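Side-chain contact in putative glyoxalase superfamily protein (Ralstonia eutropha, PDB 3IUZ), which probably acts as an iron(II)-dependent dioxygenase of the 2-oxoadipate dioxygenase/decarboxylase family, converting its substrate to 2-hydroxyglutarate: residues T8-N13 / L49-F54. Residues are numbered along the deposited sequence; the frame is centred on the assembly and turned at random.
Sequences TLLSAN and LNMVLF
After Leu-9, which packs on Ile-45 and Ala-48 in the preceding part of helix 42-60, Leu-10 reaches residues 49-54 with both methyls of its isobutyl fork, one on Met-51 and the other on Val-52. The CD1 branch of Leu-10 lies 3.8 Å from Met-51 CE, the methyl of a selenomethionine, and the two side chains cross at about a right angle. That meeting depends on a bend in the Met-51 chain: chi3 of 85° turns CE aside from the extended CB-CG-SE run and brings it against CD1; the selenium lies slightly farther from CD1. The CD2 branch touches Val-52 CG2 at 3.4 Å, tighter than usual for two methyls, while Leu-10 and Val-52 run past each other in opposite directions. The same CD2 is also 3.9 Å from Met-51 CB, which brings it near the base of that side chain as well.

These contacts join the N-terminal helix 4-14 to the long helix 42-60 in the helical part that accompanies the mixed beta-sheet of this glyoxalase-clan protein. The local axes come within 9.8 Å at a crossing angle of -40°, and no hydrogen bond spans the pair. Helix 16-25 also lines the contact, with Thr-19 and Leu-23 against Leu-10 and Leu-22 against Met-51.

One turn on, Asn-13 adds a looser contact, its CB 4.3 Å from Val-52 CG2. Its amide turns back along its own helix: ND2 donates to Leu-9 O over 3.0 Å, with an N-H...O angle of 167° and the acceptor close to the amide plane. A second bond from ND2 to Ala-194 O ties this amide to helix 190-200, whose Ile-197 touches both Leu-9 and Asn-13.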
loop_
_atom_site.group_PDB
_atom_site.type_symbol
_atom_site.label_atom_id
_atom_site.label_comp_id
_atom_site.label_asym_id
_atom_site.label_seq_id
_atom_site.Cartn_x
_atom_site.Cartn_y
_atom_site.Cartn_z
ATOM N N THR A 8 -2.045 -12.066 17.646
ATOM C CA THR A 8 -2.769 -13.275 17.194
ATOM C C THR A 8 -3.203 -13.159 15.735
ATOM O O THR A 8 -2.998 -14.079 14.935
ATOM C CB THR A 8 -3.993 -13.535 18.048
ATOM O OG1 THR A 8 -3.572 -13.619 19.405
ATOM C CG2 THR A 8 -4.729 -14.896 17.656
ATOM N N LEU A 9 -3.753 -12.002 15.371
ATOM C CA LEU A 9 -4.132 -11.750 13.987
ATOM C C LEU A 9 -2.920 -11.878 13.038
ATOM O O LEU A 9 -3.042 -12.450 11.951
ATOM C CB LEU A 9 -4.767 -10.345 13.856
ATOM C CG LEU A 9 -6.086 -10.126 14.594
ATOM C CD1 LEU A 9 -6.451 -8.615 14.618
ATOM C CD2 LEU A 9 -7.221 -11.003 13.920
ATOM N N LEU A 10 -1.785 -11.324 13.441
ATOM C CA LEU A 10 -0.530 -11.411 12.677
ATOM C C LEU A 10 -0.039 -12.852 12.547
ATOM O O LEU A 10 0.253 -13.357 11.445
ATOM C CB LEU A 10 0.582 -10.553 13.344
ATOM C CG LEU A 10 0.447 -9.028 13.187
ATOM C CD1 LEU A 10 1.703 -8.265 13.631
ATOM C CD2 LEU A 10 0.137 -8.671 11.780
ATOM N N SER A 11 -0.024 -13.524 13.666
ATOM C CA SER A 11 0.531 -14.874 13.769
ATOM C C SER A 11 -0.201 -15.868 12.876
ATOM O O SER A 11 0.428 -16.703 12.264
ATOM C CB SER A 11 0.521 -15.333 15.237
ATOM O OG SER A 11 1.448 -16.382 15.399
ATOM N N ALA A 12 -1.521 -15.725 12.767
ATOM C CA ALA A 12 -2.356 -16.578 11.909
ATOM C C ALA A 12 -2.024 -16.310 10.425
ATOM O O ALA A 12 -2.195 -17.155 9.583
ATOM C CB ALA A 12 -3.833 -16.330 12.171
ATOM N N ASN A 13 -1.522 -15.137 10.106
ATOM C CA ASN A 13 -1.158 -14.846 8.745
ATOM C C ASN A 13 0.336 -14.953 8.413
ATOM O O ASN A 13 0.664 -15.205 7.282
ATOM C CB ASN A 13 -1.653 -13.460 8.390
ATOM C CG ASN A 13 -3.156 -13.442 8.186
ATOM O OD1 ASN A 13 -3.601 -13.656 7.085
ATOM N ND2 ASN A 13 -3.935 -13.241 9.252
ATOM N N LEU A 49 -3.985 -5.848 9.514
ATOM C CA LEU A 49 -3.887 -5.941 8.035
ATOM C C LEU A 49 -2.700 -5.092 7.526
ATOM O O LEU A 49 -1.901 -5.565 6.700
ATOM C CB LEU A 49 -5.154 -5.509 7.324
ATOM C CG LEU A 49 -5.121 -5.334 5.812
ATOM C CD1 LEU A 49 -4.852 -6.697 5.125
ATOM C CD2 LEU A 49 -6.390 -4.652 5.267
ATOM N N ASN A 50 -2.618 -3.850 8.014
ATOM C CA ASN A 50 -1.587 -2.938 7.585
ATOM C C ASN A 50 -0.200 -3.487 7.839
ATOM O O ASN A 50 0.672 -3.309 7.018
ATOM C CB ASN A 50 -1.702 -1.576 8.270
ATOM C CG ASN A 50 -2.842 -0.751 7.711
ATOM O OD1 ASN A 50 -3.455 -1.168 6.731
ATOM N ND2 ASN A 50 -3.191 0.385 8.389
HETATM N N MSE A 51 -0.023 -4.119 8.992
HETATM C CA MSE A 51 1.234 -4.661 9.352
HETATM C C MSE A 51 1.606 -5.858 8.443
HETATM O O MSE A 51 2.787 -6.058 8.146
HETATM C CB MSE A 51 1.220 -5.033 10.849
HETATM C CG MSE A 51 1.175 -3.766 11.818
HETATM SE SE MSE A 51 0.957 -4.282 13.606
HETATM C CE MSE A 51 2.798 -4.626 14.113
ATOM N N VAL A 52 0.607 -6.674 8.065
ATOM C CA VAL A 52 0.835 -7.808 7.198
ATOM C C VAL A 52 1.253 -7.277 5.848
ATOM O O VAL A 52 2.226 -7.788 5.248
ATOM C CB VAL A 52 -0.387 -8.739 7.126
ATOM C CG1 VAL A 52 -0.178 -9.813 6.048
ATOM C CG2 VAL A 52 -0.665 -9.324 8.525
ATOM N N LEU A 53 0.604 -6.187 5.412
ATOM C CA LEU A 53 0.887 -5.610 4.111
ATOM C C LEU A 53 2.294 -4.965 4.091
ATOM O O LEU A 53 3.028 -5.071 3.119
ATOM C CB LEU A 53 -0.213 -4.600 3.691
ATOM C CG LEU A 53 -1.580 -5.216 3.331
ATOM C CD1 LEU A 53 -2.632 -4.095 3.081
ATOM C CD2 LEU A 53 -1.448 -6.174 2.116
ATOM N N PHE A 54 2.640 -4.303 5.175
ATOM C CA PHE A 54 3.971 -3.778 5.414
ATOM C C PHE A 54 5.039 -4.887 5.340
ATOM O O PHE A 54 6.030 -4.755 4.626
ATOM C CB PHE A 54 4.024 -3.039 6.756
ATOM C CG PHE A 54 5.355 -2.368 7.028
ATOM C CD1 PHE A 54 5.657 -1.154 6.443
ATOM C CD2 PHE A 54 6.313 -2.968 7.833
ATOM C CE1 PHE A 54 6.900 -0.519 6.671
ATOM C CE2 PHE A 54 7.584 -2.370 8.028
ATOM C CZ PHE A 54 7.860 -1.102 7.476
#